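Local coordinates for protein hemin degrading factor (Pseudomonas aeruginosa, PDB 4MF9) that binds heme, probably carries it within the cell, and probably also degrades it, at residues L194-I199 / L232-G237; S322-A325 / E331-V334; G246-L251 / T303-L308; A209-K212 / H216-A219. All coordinates share one frame; numbering follows the deposited sequence.

Interaction 1 of 4, residues L194-I199 / L232-G237; sequences LVDAQI and LRLAGG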
ATOM      1  N   LEU A 194      -3.233  11.621  22.617  1.00 35.99           N
ATOM      2  CA  LEU A 194      -2.695  12.189  23.803  1.00 30.65           C
ATOM      3  C   LEU A 194      -1.651  13.192  23.403  1.00 32.17           C
ATOM      4  O   LEU A 194      -1.087  13.079  22.376  1.00 29.35           O
ATOM      5  CB  LEU A 194      -2.091  11.094  24.639  1.00 31.70           C
ATOM      6  CG  LEU A 194      -3.061   9.978  24.912  1.00 32.58           C
ATOM      7  CD1 LEU A 194      -2.484   9.133  26.000  1.00 33.02           C
ATOM      8  CD2 LEU A 194      -4.392  10.515  25.378  1.00 36.25           C
ATOM      9  N   VAL A 195      -1.417  14.195  24.215  1.00 30.77           N
ATOM     10  CA  VAL A 195      -0.271  15.045  24.061  1.00 28.58           C
ATOM     11  C   VAL A 195       0.984  14.295  24.505  1.00 28.10           C
ATOM     12  O   VAL A 195       0.882  13.349  25.208  1.00 28.49           O
ATOM     13  CB  VAL A 195      -0.434  16.359  24.774  1.00 29.22           C
ATOM     14  CG1 VAL A 195      -1.465  17.226  24.071  1.00 31.42           C
ATOM     15  CG2 VAL A 195      -0.796  16.131  26.212  1.00 28.51           C
ATOM     16  N   ASP A 196       2.148  14.749  24.103  1.00 28.72           N
ATOM     17  CA  ASP A 196       3.356  13.995  24.330  1.00 26.25           C
ATOM     18  C   ASP A 196       3.533  13.829  25.828  1.00 27.60           C
ATOM     19  O   ASP A 196       3.887  12.809  26.273  1.00 30.07           O
ATOM     20  CB  ASP A 196       4.537  14.669  23.666  1.00 27.15           C
ATOM     21  CG  ASP A 196       4.578  14.481  22.145  1.00 27.67           C
ATOM     22  OD1 ASP A 196       3.663  13.935  21.516  1.00 26.18           O
ATOM     23  OD2 ASP A 196       5.577  14.885  21.590  1.00 26.20           O
ATOM     24  N   ALA A 197       3.216  14.852  26.587  1.00 31.02           N
ATOM     25  CA  ALA A 197       3.397  14.879  28.040  1.00 29.55           C
ATOM     26  C   ALA A 197       2.501  13.890  28.784  1.00 31.38           C
ATOM     27  O   ALA A 197       2.687  13.659  29.981  1.00 24.00           O
ATOM     28  CB  ALA A 197       3.184  16.286  28.566  1.00 27.54           C
ATOM     29  N   GLN A 198       1.526  13.315  28.083  1.00 26.14           N
ATOM     30  CA  GLN A 198       0.628  12.332  28.693  1.00 30.46           C
ATOM     31  C   GLN A 198       1.087  10.897  28.467  1.00 28.37           C
ATOM     32  O   GLN A 198       0.550   9.969  29.072  1.00 26.15           O
ATOM     33  CB  GLN A 198      -0.801  12.499  28.170  1.00 28.38           C
ATOM     34  CG  GLN A 198      -1.579  13.624  28.835  1.00 29.60           C
ATOM     35  CD  GLN A 198      -2.952  13.825  28.218  1.00 37.58           C
ATOM     36  OE1 GLN A 198      -3.104  13.842  26.991  1.00 31.88           O
ATOM     37  NE2 GLN A 198      -3.963  13.980  29.069  1.00 23.77           N
ATOM     38  N   ILE A 199       2.056  10.707  27.596  1.00 29.41           N
ATOM     39  CA  ILE A 199       2.620   9.413  27.368  1.00 28.99           C
ATOM     40  C   ILE A 199       3.631   9.039  28.449  1.00 26.77           C
ATOM     41  O   ILE A 199       4.419   9.840  28.820  1.00 24.20           O
ATOM     42  CB  ILE A 199       3.305   9.346  25.990  1.00 28.83           C
ATOM     43  CG1 ILE A 199       2.395   9.868  24.906  1.00 26.56           C
ATOM     44  CG2 ILE A 199       3.766   7.938  25.690  1.00 28.01           C
ATOM     45  CD1 ILE A 199       1.039   9.255  24.909  1.00 27.21           C
ATOM     46  N   LEU A 232       8.273   7.858  18.120  1.00 16.28           N
ATOM     47  CA  LEU A 232       9.598   8.105  17.547  1.00 13.86           C
ATOM     48  C   LEU A 232      10.229   9.322  18.212  1.00 13.62           C
ATOM     49  O   LEU A 232      11.402   9.308  18.596  1.00 12.80           O
ATOM     50  CB  LEU A 232       9.505   8.324  16.034  1.00 11.67           C
ATOM     51  CG  LEU A 232       8.889   7.191  15.224  1.00 15.04           C
ATOM     52  CD1 LEU A 232       8.959   7.468  13.724  1.00 12.08           C
ATOM     53  CD2 LEU A 232       9.556   5.876  15.568  1.00 13.42           C
ATOM     54  N   ARG A 233       9.431  10.345  18.386  1.00 15.06           N
ATOM     55  CA  ARG A 233       9.781  11.587  19.015  1.00 15.96           C
ATOM     56  C   ARG A 233      10.213  11.372  20.469  1.00 18.23           C
ATOM     57  O   ARG A 233      11.057  12.043  20.962  1.00 15.43           O
ATOM     58  CB  ARG A 233       8.534  12.420  19.110  1.00 22.47           C
ATOM     59  CG  ARG A 233       8.729  13.883  19.045  1.00 24.01           C
ATOM     60  CD  ARG A 233       7.637  14.599  18.309  1.00 22.00           C
ATOM     61  NE  ARG A 233       6.327  14.518  18.908  1.00 23.50           N
ATOM     62  CZ  ARG A 233       5.245  14.190  18.228  1.00 21.65           C
ATOM     63  NH1 ARG A 233       5.340  13.887  16.967  1.00 22.98           N
ATOM     64  NH2 ARG A 233       4.086  14.144  18.807  1.00 23.69           N
ATOM     65  N   LEU A 234       9.549  10.454  21.152  1.00 17.92           N
ATOM     66  CA  LEU A 234       9.785  10.246  22.582  1.00 18.17           C
ATOM     67  C   LEU A 234      10.800   9.139  22.844  1.00 17.51           C
ATOM     68  O   LEU A 234      11.233   8.937  23.985  1.00 16.83           O
ATOM     69  CB  LEU A 234       8.470   9.909  23.288  1.00 18.61           C
ATOM     70  CG  LEU A 234       7.312  10.902  23.195  1.00 18.75           C
ATOM     71  CD1 LEU A 234       6.093  10.356  23.911  1.00 17.18           C
ATOM     72  CD2 LEU A 234       7.692  12.251  23.767  1.00 23.97           C
ATOM     73  N   ALA A 235      11.169   8.409  21.794  1.00 16.42           N
ATOM     74  CA  ALA A 235      12.072   7.268  21.957  1.00 17.63           C
ATOM     75  C   ALA A 235      13.486   7.683  22.366  1.00 16.81           C
ATOM     76  O   ALA A 235      14.126   7.019  23.190  1.00 15.56           O
ATOM     77  CB  ALA A 235      12.105   6.437  20.693  1.00 14.27           C
ATOM     78  N   GLY A 236      13.974   8.769  21.779  1.00 17.95           N
ATOM     79  CA  GLY A 236      15.344   9.205  22.011  1.00 18.57           C
ATOM     80  C   GLY A 236      16.202   8.853  20.810  1.00 15.82           C
ATOM     81  O   GLY A 236      15.921   7.872  20.112  1.00 11.54           O
ATOM     82  N   GLY A 237      17.257   9.638  20.587  1.00 14.82           N
ATOM     83  CA  GLY A 237      18.091   9.525  19.403  1.00 12.94           C
ATOM     84  C   GLY A 237      18.716   8.174  19.121  1.00 13.15           C
ATOM     85  O   GLY A 237      18.976   7.847  17.965  1.00 15.21           O
TER

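Interaction 2 of 4, residues S322-A325 / E331-V334; sequences SWEA and ELIV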
ATOM      1  N   SER A 322      15.389   0.996   9.846  1.00 12.66           N
ATOM      2  CA  SER A 322      14.463   1.340   8.773  1.00 12.15           C
ATOM      3  C   SER A 322      14.401   2.848   8.657  1.00 11.86           C
ATOM      4  O   SER A 322      14.792   3.554   9.587  1.00 10.90           O
ATOM      5  CB  SER A 322      13.067   0.806   9.087  1.00 10.33           C
ATOM      6  OG  SER A 322      12.574   1.387  10.281  1.00  9.97           O
ATOM      7  N   TRP A 323      13.928   3.335   7.509  1.00 10.46           N
ATOM      8  CA  TRP A 323      13.549   4.734   7.344  1.00  8.97           C
ATOM      9  C   TRP A 323      12.038   4.764   7.153  1.00 10.42           C
ATOM     10  O   TRP A 323      11.488   3.941   6.416  1.00  9.73           O
ATOM     11  CB  TRP A 323      14.222   5.343   6.111  1.00 11.18           C
ATOM     12  CG  TRP A 323      15.666   5.709   6.321  1.00 12.60           C
ATOM     13  CD1 TRP A 323      16.540   5.157   7.221  1.00 13.44           C
ATOM     14  CD2 TRP A 323      16.394   6.724   5.626  1.00 13.52           C
ATOM     15  NE1 TRP A 323      17.776   5.762   7.109  1.00 14.45           N
ATOM     16  CE2 TRP A 323      17.709   6.725   6.135  1.00 12.76           C
ATOM     17  CE3 TRP A 323      16.064   7.621   4.602  1.00 14.03           C
ATOM     18  CZ2 TRP A 323      18.687   7.597   5.670  1.00 16.81           C
ATOM     19  CZ3 TRP A 323      17.040   8.488   4.141  1.00 15.85           C
ATOM     20  CH2 TRP A 323      18.338   8.468   4.676  1.00 14.06           C
ATOM     21  N   GLU A 324      11.373   5.696   7.831  1.00 10.03           N
ATOM     22  CA  GLU A 324       9.918   5.785   7.813  1.00  8.45           C
ATOM     23  C   GLU A 324       9.501   7.224   7.495  1.00  9.77           C
ATOM     24  O   GLU A 324       9.882   8.170   8.187  1.00  7.49           O
ATOM     25  CB  GLU A 324       9.348   5.269   9.150  1.00 11.82           C
ATOM     26  CG  GLU A 324       9.893   3.870   9.476  1.00 12.10           C
ATOM     27  CD  GLU A 324       9.295   3.214  10.701  1.00 14.21           C
ATOM     28  OE1 GLU A 324       8.401   3.804  11.347  1.00 14.02           O
ATOM     29  OE2 GLU A 324       9.734   2.086  11.012  1.00 18.72           O
ATOM     30  N   ALA A 325       8.745   7.377   6.411  1.00 11.50           N
ATOM     31  CA  ALA A 325       8.275   8.686   5.966  1.00 10.90           C
ATOM     32  C   ALA A 325       6.791   8.827   6.296  1.00  9.61           C
ATOM     33  O   ALA A 325       5.997   7.908   6.060  1.00  7.50           O
ATOM     34  CB  ALA A 325       8.508   8.838   4.487  1.00  8.98           C
ATOM     35  N   GLU A 331       0.417   9.535   9.152  1.00 17.81           N
ATOM     36  CA  GLU A 331       0.321   8.229   8.512  1.00 15.53           C
ATOM     37  C   GLU A 331       1.574   7.913   7.703  1.00 14.03           C
ATOM     38  O   GLU A 331       2.172   8.804   7.093  1.00 19.13           O
ATOM     39  CB  GLU A 331      -0.929   8.146   7.630  1.00 19.05           C
ATOM     40  CG  GLU A 331      -2.249   8.266   8.386  1.00 22.11           C
ATOM     41  CD  GLU A 331      -2.544   7.068   9.287  1.00 25.51           C
ATOM     42  OE1 GLU A 331      -2.847   5.974   8.763  1.00 34.16           O
ATOM     43  OE2 GLU A 331      -2.490   7.220  10.524  1.00 26.84           O
ATOM     44  N   LEU A 332       1.962   6.668   7.661  1.00 11.88           N
ATOM     45  CA  LEU A 332       3.107   6.197   6.952  1.00 10.62           C
ATOM     46  C   LEU A 332       2.921   6.248   5.408  1.00 14.68           C
ATOM     47  O   LEU A 332       2.035   5.626   4.862  1.00  9.02           O
ATOM     48  CB  LEU A 332       3.291   4.766   7.297  1.00 11.92           C
ATOM     49  CG  LEU A 332       4.274   4.271   8.325  1.00 16.56           C
ATOM     50  CD1 LEU A 332       4.123   2.786   8.514  1.00 15.52           C
ATOM     51  CD2 LEU A 332       5.675   4.665   8.022  1.00 13.43           C
ATOM     52  N   ILE A 333       3.777   6.996   4.718  1.00  7.11           N
ATOM     53  CA  ILE A 333       3.884   6.906   3.275  1.00  8.02           C
ATOM     54  C   ILE A 333       4.565   5.693   2.675  1.00  9.28           C
ATOM     55  O   ILE A 333       4.059   4.984   1.830  1.00  7.59           O
ATOM     56  CB  ILE A 333       4.506   8.215   2.718  1.00  7.77           C
ATOM     57  CG1 ILE A 333       3.679   9.427   3.111  1.00  9.17           C
ATOM     58  CG2 ILE A 333       4.783   8.141   1.248  1.00  8.96           C
ATOM     59  CD1 ILE A 333       4.410  10.725   3.052  1.00 13.79           C
ATOM     60  N   VAL A 334       5.772   5.460   3.160  1.00  6.39           N
ATOM     61  CA  VAL A 334       6.595   4.391   2.734  1.00  8.07           C
ATOM     62  C   VAL A 334       7.637   4.055   3.798  1.00  7.52           C
ATOM     63  O   VAL A 334       7.982   4.917   4.517  1.00  8.04           O
ATOM     64  CB  VAL A 334       7.314   4.788   1.461  1.00  9.01           C
ATOM     65  CG1 VAL A 334       8.112   6.034   1.685  1.00 10.79           C
ATOM     66  CG2 VAL A 334       8.139   3.675   0.888  1.00 10.72           C
TER

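Interaction 3 of 4, residues G246-L251 / T303-L308; sequences GDLAKL and TGIAEL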
ATOM      1  N   GLY A 246      14.455  15.470   2.257  1.00 16.44           N
ATOM      2  CA  GLY A 246      15.002  15.233   0.933  1.00 12.24           C
ATOM      3  C   GLY A 246      15.974  14.072   0.892  1.00 14.46           C
ATOM      4  O   GLY A 246      16.403  13.655  -0.178  1.00 13.41           O
ATOM      5  N   ASP A 247      16.399  13.583   2.048  1.00 16.20           N
ATOM      6  CA  ASP A 247      17.318  12.449   2.118  1.00 15.19           C
ATOM      7  C   ASP A 247      16.748  11.142   1.534  1.00 12.71           C
ATOM      8  O   ASP A 247      17.484  10.324   1.097  1.00 12.15           O
ATOM      9  CB  ASP A 247      17.879  12.236   3.545  1.00 13.62           C
ATOM     10  CG  ASP A 247      18.964  13.249   3.929  1.00 21.32           C
ATOM     11  OD1 ASP A 247      19.338  14.019   3.068  1.00 26.11           O
ATOM     12  OD2 ASP A 247      19.442  13.262   5.063  1.00 22.30           O
ATOM     13  N   LEU A 248      15.442  10.924   1.652  1.00 10.25           N
ATOM     14  CA  LEU A 248      14.864   9.661   1.213  1.00 12.43           C
ATOM     15  C   LEU A 248      15.167   9.353  -0.255  1.00 11.96           C
ATOM     16  O   LEU A 248      15.577   8.241  -0.580  1.00 13.62           O
ATOM     17  CB  LEU A 248      13.357   9.631   1.475  1.00 14.99           C
ATOM     18  CG  LEU A 248      12.625   8.375   0.989  1.00 13.76           C
ATOM     19  CD1 LEU A 248      13.132   7.100   1.642  1.00 12.21           C
ATOM     20  CD2 LEU A 248      11.157   8.553   1.220  1.00 11.85           C
ATOM     21  N   ALA A 249      15.001  10.338  -1.135  1.00 14.94           N
ATOM     22  CA  ALA A 249      15.322  10.156  -2.554  1.00 14.89           C
ATOM     23  C   ALA A 249      16.809   9.854  -2.759  1.00 16.03           C
ATOM     24  O   ALA A 249      17.191   9.049  -3.617  1.00 15.11           O
ATOM     25  CB  ALA A 249      14.925  11.399  -3.349  1.00 19.87           C
ATOM     26  N   LYS A 250      17.636  10.508  -1.980  1.00 18.72           N
ATOM     27  CA  LYS A 250      19.065  10.350  -2.037  1.00 15.78           C
ATOM     28  C   LYS A 250      19.506   8.976  -1.657  1.00 18.49           C
ATOM     29  O   LYS A 250      20.379   8.485  -2.229  1.00 16.02           O
ATOM     30  CB  LYS A 250      19.751  11.394  -1.222  1.00 17.19           C
ATOM     31  CG  LYS A 250      19.731  12.737  -1.881  1.00 18.04           C
ATOM     32  CD  LYS A 250      19.704  13.817  -0.886  1.00 25.28           C
ATOM     33  CE  LYS A 250      20.025  15.132  -1.530  1.00 29.44           C
ATOM     34  NZ  LYS A 250      20.694  16.031  -0.598  1.00 31.78           N
ATOM     35  N   LEU A 251      18.833   8.378  -0.675  1.00 16.75           N
ATOM     36  CA  LEU A 251      19.099   6.996  -0.263  1.00 15.05           C
ATOM     37  C   LEU A 251      18.757   6.001  -1.374  1.00 16.69           C
ATOM     38  O   LEU A 251      19.503   5.042  -1.606  1.00 14.78           O
ATOM     39  CB  LEU A 251      18.373   6.646   1.049  1.00 12.01           C
ATOM     40  CG  LEU A 251      18.714   5.267   1.619  1.00 15.05           C
ATOM     41  CD1 LEU A 251      18.715   5.275   3.125  1.00 15.75           C
ATOM     42  CD2 LEU A 251      17.700   4.243   1.117  1.00 16.13           C
ATOM     43  N   THR A 303       6.688  15.827  -2.051  1.00 16.86           N
ATOM     44  CA  THR A 303       6.119  17.003  -1.393  1.00 16.28           C
ATOM     45  C   THR A 303       5.098  16.651  -0.322  1.00 16.20           C
ATOM     46  O   THR A 303       4.728  17.494   0.494  1.00 17.55           O
ATOM     47  CB  THR A 303       5.458  17.935  -2.419  1.00 16.52           C
ATOM     48  OG1 THR A 303       4.853  17.139  -3.443  1.00 20.11           O
ATOM     49  CG2 THR A 303       6.505  18.842  -3.051  1.00 20.65           C
ATOM     50  N   GLY A 304       4.640  15.405  -0.326  1.00 17.31           N
ATOM     51  CA  GLY A 304       3.641  14.973   0.635  1.00 15.54           C
ATOM     52  C   GLY A 304       4.281  14.507   1.922  1.00 15.77           C
ATOM     53  O   GLY A 304       3.588  14.308   2.931  1.00 15.16           O
ATOM     54  N   ILE A 305       5.603  14.345   1.882  1.00 15.19           N
ATOM     55  CA  ILE A 305       6.388  13.893   3.040  1.00 16.86           C
ATOM     56  C   ILE A 305       6.559  15.005   4.060  1.00 15.41           C
ATOM     57  O   ILE A 305       7.206  16.013   3.782  1.00 16.90           O
ATOM     58  CB  ILE A 305       7.794  13.414   2.619  1.00 13.83           C
ATOM     59  CG1 ILE A 305       7.693  12.217   1.673  1.00 13.60           C
ATOM     60  CG2 ILE A 305       8.611  13.014   3.842  1.00 13.75           C
ATOM     61  CD1 ILE A 305       9.052  11.736   1.155  1.00 13.44           C
ATOM     62  N   ALA A 306       5.991  14.821   5.245  1.00 15.85           N
ATOM     63  CA  ALA A 306       6.105  15.818   6.304  1.00 13.79           C
ATOM     64  C   ALA A 306       7.264  15.517   7.249  1.00 15.77           C
ATOM     65  O   ALA A 306       7.937  16.437   7.708  1.00 15.46           O
ATOM     66  CB  ALA A 306       4.827  15.923   7.079  1.00 15.66           C
ATOM     67  N   GLU A 307       7.464  14.237   7.571  1.00 13.61           N
ATOM     68  CA  GLU A 307       8.570  13.825   8.446  1.00 12.82           C
ATOM     69  C   GLU A 307       9.240  12.572   7.920  1.00 12.12           C
ATOM     70  O   GLU A 307       8.592  11.701   7.324  1.00 11.70           O
ATOM     71  CB  GLU A 307       8.093  13.525   9.867  1.00 17.82           C
ATOM     72  CG  GLU A 307       7.177  14.539  10.485  1.00 22.33           C
ATOM     73  CD  GLU A 307       6.547  14.032  11.770  1.00 19.48           C
ATOM     74  OE1 GLU A 307       7.210  13.272  12.524  1.00 18.84           O
ATOM     75  OE2 GLU A 307       5.384  14.405  12.021  1.00 22.90           O
ATOM     76  N   LEU A 308      10.540  12.482   8.169  1.00  9.69           N
ATOM     77  CA  LEU A 308      11.346  11.353   7.740  1.00  8.67           C
ATOM     78  C   LEU A 308      12.212  10.926   8.921  1.00 11.80           C
ATOM     79  O   LEU A 308      12.977  11.741   9.471  1.00 10.84           O
ATOM     80  CB  LEU A 308      12.245  11.755   6.562  1.00  8.57           C
ATOM     81  CG  LEU A 308      13.044  10.551   6.062  1.00 12.73           C
ATOM     82  CD1 LEU A 308      12.064   9.437   5.590  1.00 10.84           C
ATOM     83  CD2 LEU A 308      14.024  10.934   4.978  1.00  7.65           C
TER

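Interaction 4 of 4, residues A209-K212 / H216-A219; sequences AALK and HFHA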
ATOM      1  N   ALA A 209      13.300  -1.061  24.175  1.00 12.80           N
ATOM      2  CA  ALA A 209      14.551  -1.748  24.407  1.00 11.44           C
ATOM      3  C   ALA A 209      14.330  -3.285  24.506  1.00 11.19           C
ATOM      4  O   ALA A 209      15.168  -4.038  24.152  1.00 10.54           O
ATOM      5  CB  ALA A 209      15.180  -1.207  25.672  1.00 12.16           C
ATOM      6  N   ALA A 210      13.169  -3.686  24.971  1.00 14.75           N
ATOM      7  CA  ALA A 210      12.800  -5.084  25.162  1.00 12.98           C
ATOM      8  C   ALA A 210      12.181  -5.796  23.936  1.00 16.63           C
ATOM      9  O   ALA A 210      12.003  -6.987  23.911  1.00 13.27           O
ATOM     10  CB  ALA A 210      11.912  -5.189  26.386  1.00 14.53           C
ATOM     11  N   LEU A 211      11.980  -5.072  22.850  1.00 15.33           N
ATOM     12  CA  LEU A 211      11.337  -5.621  21.672  1.00 12.87           C
ATOM     13  C   LEU A 211      12.001  -6.834  21.168  1.00 16.31           C
ATOM     14  O   LEU A 211      13.167  -6.874  21.104  1.00 14.95           O
ATOM     15  CB  LEU A 211      11.342  -4.581  20.583  1.00 14.72           C
ATOM     16  CG  LEU A 211      10.046  -3.838  20.638  1.00 19.25           C
ATOM     17  CD1 LEU A 211      10.133  -2.507  19.930  1.00 21.84           C
ATOM     18  CD2 LEU A 211       8.969  -4.734  20.052  1.00 22.89           C
ATOM     19  N   LYS A 212      11.232  -7.895  20.883  1.00 17.59           N
ATOM     20  CA  LYS A 212      11.797  -9.086  20.301  1.00 20.89           C
ATOM     21  C   LYS A 212      11.560  -9.397  18.800  1.00 25.84           C
ATOM     22  O   LYS A 212      12.240 -10.125  18.193  1.00 29.37           O
ATOM     23  CB  LYS A 212      11.540 -10.286  21.177  1.00 24.77           C
ATOM     24  CG  LYS A 212      11.762  -9.954  22.627  1.00 20.86           C
ATOM     25  CD  LYS A 212      12.935 -10.664  23.227  1.00 23.15           C
ATOM     26  CE  LYS A 212      14.236  -9.886  23.481  1.00 30.57           C
ATOM     27  NZ  LYS A 212      14.332  -8.897  24.607  1.00 23.04           N
ATOM     28  N   HIS A 216       6.056  -6.803  16.643  1.00 26.94           N
ATOM     29  CA  HIS A 216       5.483  -6.526  17.938  1.00 29.34           C
ATOM     30  C   HIS A 216       5.416  -5.048  18.223  1.00 27.71           C
ATOM     31  O   HIS A 216       4.993  -4.625  19.244  1.00 24.48           O
ATOM     32  CB  HIS A 216       6.377  -7.171  18.986  1.00 25.34           C
ATOM     33  CG  HIS A 216       6.507  -8.637  18.850  1.00 28.36           C
ATOM     34  ND1 HIS A 216       5.666  -9.394  18.083  1.00 33.42           N
ATOM     35  CD2 HIS A 216       7.356  -9.499  19.438  1.00 28.22           C
ATOM     36  CE1 HIS A 216       6.020 -10.656  18.170  1.00 34.80           C
ATOM     37  NE2 HIS A 216       7.059 -10.740  18.968  1.00 33.57           N
ATOM     38  N   PHE A 217       5.898  -4.268  17.302  1.00 25.11           N
ATOM     39  CA  PHE A 217       5.982  -2.828  17.505  1.00 26.54           C
ATOM     40  C   PHE A 217       4.584  -2.243  17.669  1.00 25.54           C
ATOM     41  O   PHE A 217       4.319  -1.470  18.594  1.00 23.85           O
ATOM     42  CB  PHE A 217       6.713  -2.176  16.331  1.00 24.25           C
ATOM     43  CG  PHE A 217       7.062  -0.726  16.555  1.00 24.28           C
ATOM     44  CD1 PHE A 217       8.064  -0.364  17.451  1.00 22.84           C
ATOM     45  CD2 PHE A 217       6.397   0.273  15.857  1.00 21.37           C
ATOM     46  CE1 PHE A 217       8.396   0.975  17.637  1.00 22.18           C
ATOM     47  CE2 PHE A 217       6.711   1.608  16.047  1.00 20.52           C
ATOM     48  CZ  PHE A 217       7.711   1.962  16.929  1.00 21.58           C
ATOM     49  N   HIS A 218       3.687  -2.682  16.836  1.00 25.98           N
ATOM     50  CA  HIS A 218       2.372  -2.129  16.838  1.00 27.53           C
ATOM     51  C   HIS A 218       1.699  -2.286  18.198  1.00 21.15           C
ATOM     52  O   HIS A 218       1.141  -1.390  18.725  1.00 20.95           O
ATOM     53  CB  HIS A 218       1.600  -2.862  15.762  1.00 31.34           C
ATOM     54  CG  HIS A 218       0.503  -2.061  15.188  1.00 35.09           C
ATOM     55  ND1 HIS A 218       0.725  -0.850  14.579  1.00 34.62           N
ATOM     56  CD2 HIS A 218      -0.828  -2.242  15.203  1.00 33.08           C
ATOM     57  CE1 HIS A 218      -0.429  -0.326  14.241  1.00 39.30           C
ATOM     58  NE2 HIS A 218      -1.384  -1.159  14.588  1.00 30.86           N
ATOM     59  N   ALA A 219       1.783  -3.451  18.751  1.00 26.87           N
ATOM     60  CA  ALA A 219       1.206  -3.686  20.025  1.00 23.04           C
ATOM     61  C   ALA A 219       1.813  -2.797  21.089  1.00 22.59           C
ATOM     62  O   ALA A 219       1.174  -2.491  21.980  1.00 23.46           O
ATOM     63  CB  ALA A 219       1.318  -5.153  20.367  1.00 26.26           C
TER

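Interaction 1 of 4, residues L194-I199 / L232-G237
Asp196 turns its carboxylate to lie beside its own backbone N (chi1 -76°), and Arg233, its chain bent at both chi2 and chi3, folds its guanidinium round to meet it. The two flat groups come out nearly coplanar, 18° apart. The arginine takes hold side-on: Arg233 NE donates to Asp196 OD2 at 2.8 Å, with the oxygen in the guanidinium plane, and Arg233 NH2 donates to Asp196 OD1 at 2.7 Å, with that oxygen tilted slightly from the plane. Both oxygens accept through their syn lone pairs, and the NE bond is the straighter of the two, 163° at the hydrogen.

Leu234 adds the apolar half with its forked end. Its CD1 pushes up to the branch point of Ile199, 3.6 Å from Ile199 CB, with the two side chains crossing at about a right angle. The other prong, Leu234 CD2, rests 4.0 Å from Asp196 CB, the carbon that bears the carboxylate.

The contact ties the C-terminal end of helix 228-235 to the short 3-10 turn at 196-198, in the loop that leads into helix 201-210. That turn is closed by Ile199 N bonding back to Asp196 O at 3.1 Å. Heme-binding Arg228 begins the same helix, but the contact itself lies at the periphery of the chain. Gln230, also on this helix, donates to Asp196 OD1 as well as to Leu194 O. With three side-chain donors on its two oxygens, the Asp196 carboxylate has its rotation fixed and is probably kept ionised.

Interaction 2 of 4, residues S322-A325 / E331-V334
Glu324 CB meets Leu332 CD2 at 3.9 Å, its only side-chain touch on residues 331-334. From there CG leads on in an extended chain (chi2 -174°), carrying the carboxylate on to the heme pocket. At the tip OE1 forms a salt bridge with Arg228 and OE2 one with Lys313, both heme-binding residues, and Ser322 OG stands 3.0 Å from Glu324 OE2. The heme itself comes within about 4 Å of this side chain.

The backbone beneath belongs to a beta hairpin, strands 320-326 and 332-338, neighbours in an antiparallel sheet that takes strands from both HemS/ChuX regions of the sequence, the hairpin itself lying in the second. Ala325 holds two successive residues of the returning strand. Its N donates to Val334 O at 3.2 Å, almost straight at the hydrogen (173°). Ala325 O accepts from Ile333 N at 2.7 Å, with the donor tilted 27° from the carbonyl plane. The same oxygen also takes a CA-H contact from Leu332 CA at 3.5 Å.

Apolar packing follows the backbone: Ala325 CB lies 4.0 Å from Val334 CG1, which its torsion places between the valine's own N and carbonyl carbon. Beyond the hairpin, Leu248 of helix 247-258 packs on Val334, and Trp323 NE1 reaches Ala354 O while its ring meets Phe357 with the planes steeply inclined.

Interaction 3 of 4, residues G246-L251 / T303-L308
Leu308 and Leu248 make the heart of the apolar contact. Leu308 CG is anti to its own N (chi1 -177°), which drives CD2 at the first turn of helix 247-258. There Leu308 CD2 sits 3.6 Å from Leu248 N and 3.8 Å from Leu248 CB, so a single methyl is set against the helix backbone and the root of a side chain together. Asp247 CB stands further off, 4.3 Å from Leu308 CD2. Leu248 also extends its side chain anti to N, and its tip goes to Ile305: Leu248 CD2 touches Ile305 CD1 at 3.8 Å, methyl against methyl, with the two side chains crossing at about a right angle.

Between the two segments themselves the contact is apolar; hydrogen bonds are made within each or to residues next to them. On the helix, Leu251 N bonds to Asp247 O at 3.0 Å. On the other side, a classic beta bulge sets Ala306 and Glu307 together opposite Phe326 at the start of strand 307-313, and Leu308 pairs through its backbone with Leu243. Asn245, just before the helix, donates from ND2 to Ala306 O.

The same side chains also pack on neighbouring strands: Leu248 on Leu336, Ile305 on Ile333, and Leu308 on Trp323 and Ala325. The side chain of Leu308 is about 13 Å from the heme at its nearest atoms. The arrangement is that of a helix laid by its apolar side against an antiparallel beta sheet; helix and covered strands fall in the second HemS/ChuX region of the sequence, while the sheet continues into strands of the first.

Interaction 4 of 4, residues A209-K212 / H216-A219
Lys212 NZ loops back to donate to Ala210 O at 3.1 Å, coming from above the carbonyl plane (43° out of it) and not along a lone pair. The bond lies at the short loop joining helices 201-210 and 217-224, which carries two residues of the heme site: Thr214 and His215, the axial ligand of the heme iron. His216 and Phe217 follow directly, and they are what the first arm of the connection packs against.

Leu211 does most of that packing. Its chi1 of -94° falls off the usual staggered positions, and from there its two methyls divide between two neighbours. Leu211 CD2 lies against His216 CB at 3.7 Å, the two side chains running alongside in opposing senses, and it also stands 4.0 Å from His216 C. Leu211 CD1 comes to the edge of the Phe217 ring, in its plane, 3.9 Å from Phe217 CD1.

Phe217 is buried and well hemmed in. Beyond Leu211 the ring takes a cation-pi contact from heme-binding Lys313 and an edge-to-face contact with Trp208. The leucine in turn rests on Pro314, and Lys212 pairs through its backbone with Thr316, so both residues meet the chain just past Lys313. The imidazole of His216 remains beside the lysine backbone, its CD2 4.3 Å from Lys212 C.

From the N terminus, 194-199 comes first, and interaction 1 closes a largely helical loop when helix 228-235 returns to it. Interaction 4 is nested inside that loop, spanning a short connection that carries His215, the axial iron ligand. Next along the chain, interaction 3 closes a longer, strand-rich loop between helix 247-258 and the start of strand 307-313. Interaction 2, the hairpin of 320-326 and 332-338, follows in series, and none of the loops cross. Interactions 2 and 3 share one sheet and touch, Trp323 packing on Leu251 and Ile333 on Gly304. Interactions 1 and 4 join helical parts, the latter close to the heme; 2 and 3 join the sheet and its covering helix.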